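Local atomic coordinates of proline dipeptidase (Streptococcus pneumoniae, PDB entry 3PN9), a protein that probably belongs to the proline dipeptidases, which cleave dipeptides with a C-terminal proline, and is represented here by the creatinase/prolidase N-terminal domain. Residues 19-30 and 40-51. Sequence-based numbering, arbitrary orientation.
Sequences LDVAVVSDPVTI and PHERQMFLFVLA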
ATOM      1  N   LEU A  19      -5.204  -9.319   3.727  1.00 19.28           N
ATOM      2  CA  LEU A  19      -6.192 -10.312   3.348  1.00 18.31           C
ATOM      3  C   LEU A  19      -5.562 -11.208   2.312  1.00 18.21           C
ATOM      4  O   LEU A  19      -4.893 -10.690   1.415  1.00 18.48           O
ATOM      5  CB  LEU A  19      -7.451  -9.559   2.739  1.00 18.73           C
ATOM      6  CG  LEU A  19      -8.331  -8.835   3.776  1.00 18.69           C
ATOM      7  CD1 LEU A  19      -9.332  -7.879   3.158  1.00 18.09           C
ATOM      8  CD2 LEU A  19      -9.146  -9.910   4.614  1.00 18.54           C
ATOM      9  N   ASP A  20      -5.894 -12.506   2.309  1.00 17.38           N
ATOM     10  CA  ASP A  20      -5.416 -13.408   1.230  1.00 18.53           C
ATOM     11  C   ASP A  20      -6.399 -13.410   0.020  1.00 16.61           C
ATOM     12  O   ASP A  20      -5.957 -13.629  -1.134  1.00 16.37           O
ATOM     13  CB  ASP A  20      -5.285 -14.833   1.828  1.00 17.61           C
ATOM     14  CG  ASP A  20      -4.338 -14.821   3.004  1.00 21.69           C
ATOM     15  OD1 ASP A  20      -3.192 -14.505   2.715  1.00 24.36           O
ATOM     16  OD2 ASP A  20      -4.732 -14.922   4.178  1.00 22.71           O
ATOM     17  N   VAL A  21      -7.703 -13.129   0.263  1.00 17.80           N
ATOM     18  CA  VAL A  21      -8.590 -13.110  -0.841  1.00 15.99           C
ATOM     19  C   VAL A  21      -9.873 -12.370  -0.467  1.00 16.61           C
ATOM     20  O   VAL A  21     -10.293 -12.280   0.689  1.00 17.30           O
ATOM     21  CB  VAL A  21      -8.918 -14.638  -1.277  1.00 16.26           C
ATOM     22  CG1 VAL A  21      -9.585 -15.329  -0.100  1.00 12.75           C
ATOM     23  CG2 VAL A  21      -9.916 -14.704  -2.464  1.00 12.95           C
ATOM     24  N   ALA A  22     -10.476 -11.795  -1.483  1.00 16.46           N
ATOM     25  CA  ALA A  22     -11.839 -11.225  -1.291  1.00 17.44           C
ATOM     26  C   ALA A  22     -12.811 -12.067  -2.138  1.00 15.55           C
ATOM     27  O   ALA A  22     -12.600 -12.243  -3.342  1.00 15.56           O
ATOM     28  CB  ALA A  22     -11.900  -9.772  -1.831  1.00 15.41           C
ATOM     29  N   VAL A  23     -13.951 -12.375  -1.555  1.00 16.30           N
ATOM     30  CA  VAL A  23     -14.893 -13.214  -2.197  1.00 14.49           C
ATOM     31  C   VAL A  23     -16.128 -12.340  -2.428  1.00 13.80           C
ATOM     32  O   VAL A  23     -16.848 -11.974  -1.491  1.00 17.02           O
ATOM     33  CB  VAL A  23     -15.337 -14.460  -1.302  1.00 14.99           C
ATOM     34  CG1 VAL A  23     -16.331 -15.331  -2.139  1.00 16.56           C
ATOM     35  CG2 VAL A  23     -14.059 -15.241  -0.864  1.00 13.52           C
ATOM     36  N   VAL A  24     -16.452 -12.146  -3.695  1.00 12.43           N
ATOM     37  CA  VAL A  24     -17.584 -11.336  -4.062  1.00 13.49           C
ATOM     38  C   VAL A  24     -18.691 -12.278  -4.492  1.00 15.70           C
ATOM     39  O   VAL A  24     -18.483 -13.099  -5.435  1.00 15.62           O
ATOM     40  CB  VAL A  24     -17.209 -10.425  -5.284  1.00 14.12           C
ATOM     41  CG1 VAL A  24     -18.322  -9.451  -5.580  1.00 15.58           C
ATOM     42  CG2 VAL A  24     -15.922  -9.580  -4.882  1.00 17.59           C
ATOM     43  N   SER A  25     -19.831 -12.182  -3.833  1.00 13.16           N
ATOM     44  CA  SER A  25     -20.922 -13.146  -3.995  1.00 16.02           C
ATOM     45  C   SER A  25     -22.121 -12.434  -4.594  1.00 16.36           C
ATOM     46  O   SER A  25     -23.078 -13.045  -5.088  1.00 14.99           O
ATOM     47  CB  SER A  25     -21.265 -13.736  -2.630  1.00 15.34           C
ATOM     48  OG  SER A  25     -21.668 -12.704  -1.669  1.00 18.88           O
ATOM     49  N   ASP A  26     -22.142 -11.101  -4.539  1.00 14.37           N
ATOM     50  CA  ASP A  26     -23.412 -10.360  -4.971  1.00 15.54           C
ATOM     51  C   ASP A  26     -23.303 -10.134  -6.501  1.00 16.59           C
ATOM     52  O   ASP A  26     -22.294  -9.563  -6.963  1.00 17.09           O
ATOM     53  CB  ASP A  26     -23.434  -8.959  -4.188  1.00 15.77           C
ATOM     54  CG  ASP A  26     -24.740  -8.165  -4.488  1.00 20.44           C
ATOM     55  OD1 ASP A  26     -25.395  -8.426  -5.543  1.00 21.56           O
ATOM     56  OD2 ASP A  26     -25.122  -7.365  -3.616  1.00 23.29           O
ATOM     57  N   PRO A  27     -24.240 -10.661  -7.340  1.00 16.18           N
ATOM     58  CA  PRO A  27     -24.130 -10.514  -8.776  1.00 18.21           C
ATOM     59  C   PRO A  27     -24.018  -9.014  -9.194  1.00 17.11           C
ATOM     60  O   PRO A  27     -23.352  -8.667 -10.172  1.00 17.63           O
ATOM     61  CB  PRO A  27     -25.518 -11.006  -9.267  1.00 17.82           C
ATOM     62  CG  PRO A  27     -25.777 -12.217  -8.208  1.00 18.92           C
ATOM     63  CD  PRO A  27     -25.444 -11.440  -6.941  1.00 17.62           C
ATOM     64  N   VAL A  28     -24.670  -8.170  -8.422  1.00 17.92           N
ATOM     65  CA  VAL A  28     -24.558  -6.693  -8.652  1.00 18.31           C
ATOM     66  C   VAL A  28     -23.139  -6.220  -8.432  1.00 15.89           C
ATOM     67  O   VAL A  28     -22.595  -5.478  -9.259  1.00 17.49           O
ATOM     68  CB  VAL A  28     -25.603  -5.908  -7.828  1.00 17.27           C
ATOM     69  CG1 VAL A  28     -25.318  -4.346  -7.913  1.00 20.29           C
ATOM     70  CG2 VAL A  28     -27.054  -6.180  -8.346  1.00 21.01           C
ATOM     71  N   THR A  29     -22.459  -6.680  -7.388  1.00 16.34           N
ATOM     72  CA  THR A  29     -21.093  -6.258  -7.186  1.00 16.67           C
ATOM     73  C   THR A  29     -20.183  -6.868  -8.229  1.00 16.80           C
ATOM     74  O   THR A  29     -19.210  -6.227  -8.734  1.00 16.79           O
ATOM     75  CB  THR A  29     -20.577  -6.668  -5.767  1.00 17.84           C
ATOM     76  OG1 THR A  29     -21.530  -6.277  -4.792  1.00 17.27           O
ATOM     77  CG2 THR A  29     -19.196  -6.063  -5.498  1.00 15.74           C
ATOM     78  N   ILE A  30     -20.420  -8.154  -8.559  1.00 14.58           N
ATOM     79  CA  ILE A  30     -19.590  -8.735  -9.562  1.00 14.30           C
ATOM     80  C   ILE A  30     -19.688  -7.950 -10.893  1.00 13.57           C
ATOM     81  O   ILE A  30     -18.683  -7.724 -11.587  1.00 16.46           O
ATOM     82  CB  ILE A  30     -20.096 -10.254  -9.820  1.00 13.34           C
ATOM     83  CG1 ILE A  30     -19.698 -11.068  -8.538  1.00 13.42           C
ATOM     84  CG2 ILE A  30     -19.340 -10.769 -11.091  1.00 14.45           C
ATOM     85  CD1 ILE A  30     -20.204 -12.613  -8.530  1.00 13.51           C
ATOM     86  N   PRO A  40     -27.599 -16.091 -11.049  1.00 25.33           N
ATOM     87  CA  PRO A  40     -27.421 -17.588 -11.069  1.00 25.37           C
ATOM     88  C   PRO A  40     -28.599 -18.322 -10.354  1.00 25.51           C
ATOM     89  O   PRO A  40     -28.597 -19.579 -10.299  1.00 26.19           O
ATOM     90  CB  PRO A  40     -26.147 -17.792 -10.272  1.00 25.54           C
ATOM     91  CG  PRO A  40     -26.154 -16.551  -9.223  1.00 27.09           C
ATOM     92  CD  PRO A  40     -27.026 -15.446  -9.873  1.00 26.62           C
ATOM     93  N   HIS A  41     -29.569 -17.570  -9.845  1.00 24.96           N
ATOM     94  CA  HIS A  41     -30.648 -18.082  -8.961  1.00 25.96           C
ATOM     95  C   HIS A  41     -30.154 -18.963  -7.843  1.00 26.71           C
ATOM     96  O   HIS A  41     -29.429 -18.537  -6.996  1.00 25.42           O
ATOM     97  CB  HIS A  41     -31.632 -18.897  -9.845  1.00 27.70           C
ATOM     98  CG  HIS A  41     -32.304 -18.036 -10.881  1.00 32.54           C
ATOM     99  ND1 HIS A  41     -33.216 -17.052 -10.542  1.00 36.43           N
ATOM    100  CD2 HIS A  41     -32.162 -17.977 -12.225  1.00 35.12           C
ATOM    101  CE1 HIS A  41     -33.646 -16.460 -11.645  1.00 36.09           C
ATOM    102  NE2 HIS A  41     -32.995 -16.976 -12.672  1.00 39.44           N
ATOM    103  N   GLU A  42     -30.397 -20.283  -7.901  1.00 23.91           N
ATOM    104  CA  GLU A  42     -29.865 -21.115  -6.825  1.00 25.99           C
ATOM    105  C   GLU A  42     -28.415 -21.618  -7.013  1.00 22.45           C
ATOM    106  O   GLU A  42     -27.858 -22.159  -6.081  1.00 22.41           O
ATOM    107  CB  GLU A  42     -30.831 -22.329  -6.613  1.00 28.52           C
ATOM    108  CG  GLU A  42     -31.759 -22.399  -8.003  1.00 40.35           C
ATOM    109  CD  GLU A  42     -33.221 -21.690  -7.848  1.00 48.79           C
ATOM    110  OE1 GLU A  42     -33.961 -21.620  -8.855  1.00 50.89           O
ATOM    111  OE2 GLU A  42     -33.659 -21.238  -6.744  1.00 50.84           O
ATOM    112  N   ARG A  43     -27.795 -21.466  -8.172  1.00 19.19           N
ATOM    113  CA  ARG A  43     -26.475 -22.013  -8.397  1.00 19.63           C
ATOM    114  C   ARG A  43     -25.395 -21.058  -7.849  1.00 20.84           C
ATOM    115  O   ARG A  43     -25.698 -19.879  -7.614  1.00 20.59           O
ATOM    116  CB  ARG A  43     -26.282 -22.146  -9.910  1.00 19.48           C
ATOM    117  CG  ARG A  43     -27.335 -23.210 -10.442  1.00 22.69           C
ATOM    118  CD  ARG A  43     -26.886 -23.632 -11.809  1.00 23.89           C
ATOM    119  NE  ARG A  43     -27.637 -24.778 -12.354  1.00 24.59           N
ATOM    120  CZ  ARG A  43     -28.651 -24.681 -13.199  1.00 32.33           C
ATOM    121  NH1 ARG A  43     -29.107 -23.495 -13.645  1.00 30.16           N
ATOM    122  NH2 ARG A  43     -29.229 -25.812 -13.634  1.00 32.18           N
ATOM    123  N   GLN A  44     -24.182 -21.547  -7.661  1.00 18.61           N
ATOM    124  CA  GLN A  44     -23.089 -20.764  -7.085  1.00 20.03           C
ATOM    125  C   GLN A  44     -22.392 -19.924  -8.161  1.00 19.64           C
ATOM    126  O   GLN A  44     -22.108 -20.387  -9.308  1.00 17.87           O
ATOM    127  CB  GLN A  44     -22.080 -21.651  -6.363  1.00 18.43           C
ATOM    128  CG  GLN A  44     -22.814 -22.595  -5.266  1.00 20.46           C
ATOM    129  CD  GLN A  44     -23.530 -21.761  -4.275  1.00 24.23           C
ATOM    130  OE1 GLN A  44     -23.077 -20.598  -3.942  1.00 17.30           O
ATOM    131  NE2 GLN A  44     -24.605 -22.297  -3.728  1.00 19.81           N
HETATM  132  N   MSE A  45     -22.132 -18.666  -7.800  1.00 17.09           N
HETATM  133  CA  MSE A  45     -21.242 -17.846  -8.620  1.00 13.94           C
HETATM  134  C   MSE A  45     -20.431 -17.004  -7.612  1.00 16.16           C
HETATM  135  O   MSE A  45     -21.037 -16.496  -6.664  1.00 15.17           O
HETATM  136  CB  MSE A  45     -22.079 -16.913  -9.525  1.00 14.67           C
HETATM  137  CG  MSE A  45     -21.071 -15.921 -10.266  1.00 19.34           C
HETATM  138 SE   MSE A  45     -21.990 -14.848 -11.594  1.00 26.89          SE
HETATM  139  CE  MSE A  45     -23.329 -13.879 -10.439  1.00 18.92           C
ATOM    140  N   PHE A  46     -19.112 -16.925  -7.769  1.00 15.00           N
ATOM    141  CA  PHE A  46     -18.305 -16.043  -6.941  1.00 15.56           C
ATOM    142  C   PHE A  46     -17.221 -15.455  -7.806  1.00 15.86           C
ATOM    143  O   PHE A  46     -16.670 -16.142  -8.718  1.00 15.96           O
ATOM    144  CB  PHE A  46     -17.572 -16.792  -5.785  1.00 15.72           C
ATOM    145  CG  PHE A  46     -18.508 -17.432  -4.796  1.00 16.97           C
ATOM    146  CD1 PHE A  46     -19.104 -16.673  -3.809  1.00 12.76           C
ATOM    147  CD2 PHE A  46     -18.798 -18.846  -4.901  1.00 14.39           C
ATOM    148  CE1 PHE A  46     -19.992 -17.245  -2.839  1.00 12.92           C
ATOM    149  CE2 PHE A  46     -19.704 -19.418  -3.974  1.00 16.71           C
ATOM    150  CZ  PHE A  46     -20.249 -18.652  -2.931  1.00 14.89           C
ATOM    151  N   LEU A  47     -16.847 -14.206  -7.500  1.00 15.68           N
ATOM    152  CA  LEU A  47     -15.531 -13.699  -8.047  1.00 14.87           C
ATOM    153  C   LEU A  47     -14.518 -13.768  -6.884  1.00 15.02           C
ATOM    154  O   LEU A  47     -14.766 -13.264  -5.755  1.00 15.01           O
ATOM    155  CB  LEU A  47     -15.709 -12.227  -8.525  1.00 17.46           C
ATOM    156  CG  LEU A  47     -14.373 -11.514  -8.892  1.00 16.08           C
ATOM    157  CD1 LEU A  47     -13.962 -12.194 -10.189  1.00 15.77           C
ATOM    158  CD2 LEU A  47     -14.647  -9.985  -9.111  1.00 17.13           C
ATOM    159  N   PHE A  48     -13.396 -14.455  -7.087  1.00 11.35           N
ATOM    160  CA  PHE A  48     -12.403 -14.502  -6.048  1.00 12.87           C
ATOM    161  C   PHE A  48     -11.261 -13.548  -6.454  1.00 13.25           C
ATOM    162  O   PHE A  48     -10.628 -13.781  -7.505  1.00 17.93           O
ATOM    163  CB  PHE A  48     -11.793 -15.904  -5.954  1.00 12.35           C
ATOM    164  CG  PHE A  48     -12.830 -16.911  -5.461  1.00 14.52           C
ATOM    165  CD1 PHE A  48     -13.053 -17.040  -4.101  1.00 14.00           C
ATOM    166  CD2 PHE A  48     -13.641 -17.629  -6.395  1.00 14.41           C
ATOM    167  CE1 PHE A  48     -14.050 -17.956  -3.640  1.00 18.48           C
ATOM    168  CE2 PHE A  48     -14.603 -18.558  -5.922  1.00 15.10           C
ATOM    169  CZ  PHE A  48     -14.807 -18.696  -4.533  1.00 13.77           C
ATOM    170  N   VAL A  49     -11.032 -12.498  -5.669  1.00 14.46           N
ATOM    171  CA  VAL A  49      -9.905 -11.590  -6.019  1.00 14.03           C
ATOM    172  C   VAL A  49      -8.811 -11.996  -5.044  1.00 15.05           C
ATOM    173  O   VAL A  49      -8.948 -11.822  -3.840  1.00 15.18           O
ATOM    174  CB  VAL A  49     -10.268 -10.093  -5.794  1.00 16.97           C
ATOM    175  CG1 VAL A  49      -9.074  -9.214  -6.350  1.00 11.54           C
ATOM    176  CG2 VAL A  49     -11.588  -9.721  -6.618  1.00 15.11           C
ATOM    177  N   LEU A  50      -7.780 -12.603  -5.584  1.00 15.69           N
ATOM    178  CA  LEU A  50      -6.703 -13.118  -4.805  1.00 16.44           C
ATOM    179  C   LEU A  50      -5.643 -12.006  -4.619  1.00 18.05           C
ATOM    180  O   LEU A  50      -5.518 -11.159  -5.490  1.00 17.58           O
ATOM    181  CB  LEU A  50      -6.027 -14.249  -5.648  1.00 15.70           C
ATOM    182  CG  LEU A  50      -7.000 -15.501  -5.722  1.00 18.85           C
ATOM    183  CD1 LEU A  50      -6.650 -16.481  -6.906  1.00 20.48           C
ATOM    184  CD2 LEU A  50      -6.835 -16.252  -4.356  1.00 18.79           C
ATOM    185  N   ALA A  51      -4.825 -12.098  -3.558  1.00 19.13           N
ATOM    186  CA  ALA A  51      -3.933 -10.968  -3.224  1.00 21.60           C
ATOM    187  C   ALA A  51      -2.840 -10.867  -4.257  1.00 23.53           C
ATOM    188  O   ALA A  51      -2.436  -9.738  -4.612  1.00 22.97           O
ATOM    189  CB  ALA A  51      -3.282 -11.139  -1.846  1.00 19.49           C
TER
HETATM  190  O   HOH W   1     -23.537 -15.112  -6.565  1.00 23.46           O
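D20 O receives a weak hydrogen bond from A51 N (3.1 Å), at the end of the antiparallel pair where strand 21-24 starts and 46-50 finishes. The D20 carboxylate turns to the backbone of K98 and R99. V21 puts CG2 beside the edge of the F48 ring and against L50 CD2 (3.9 Å). A22 and V49 form a hydrogen-bonded pair, with A22 N to V49 O at 2.8 Å and nearly straight. V23 and F48 run side by side in one direction. V23 CG1, anti to the backbone N (chi1 -178°), also meets F46 CD1 at 3.5 Å. V24 and L47 make the second hydrogen-bonded pair. S25 CB lies against F46 CE1 (3.7 Å), while its OG is hydrogen-bonded to N106 OD1. A water lies within hydrogen-bonding distance of S25 O and M45 O. P27, at the start of helix 27-34, touches P40 CD and the selenomethionine methyl M45 CE with its CG. I30 CD1 meets M45 CG tip to tip (3.8 Å), and I30 CG1 passes L47 CB, the side chains running opposite ways. Backbone bonds fix the register of these two middle strands of the six-stranded mixed sheet. Apolar contacts seat helix 27-34 on the L47 side and helix 84-91 on the phenylalanine side.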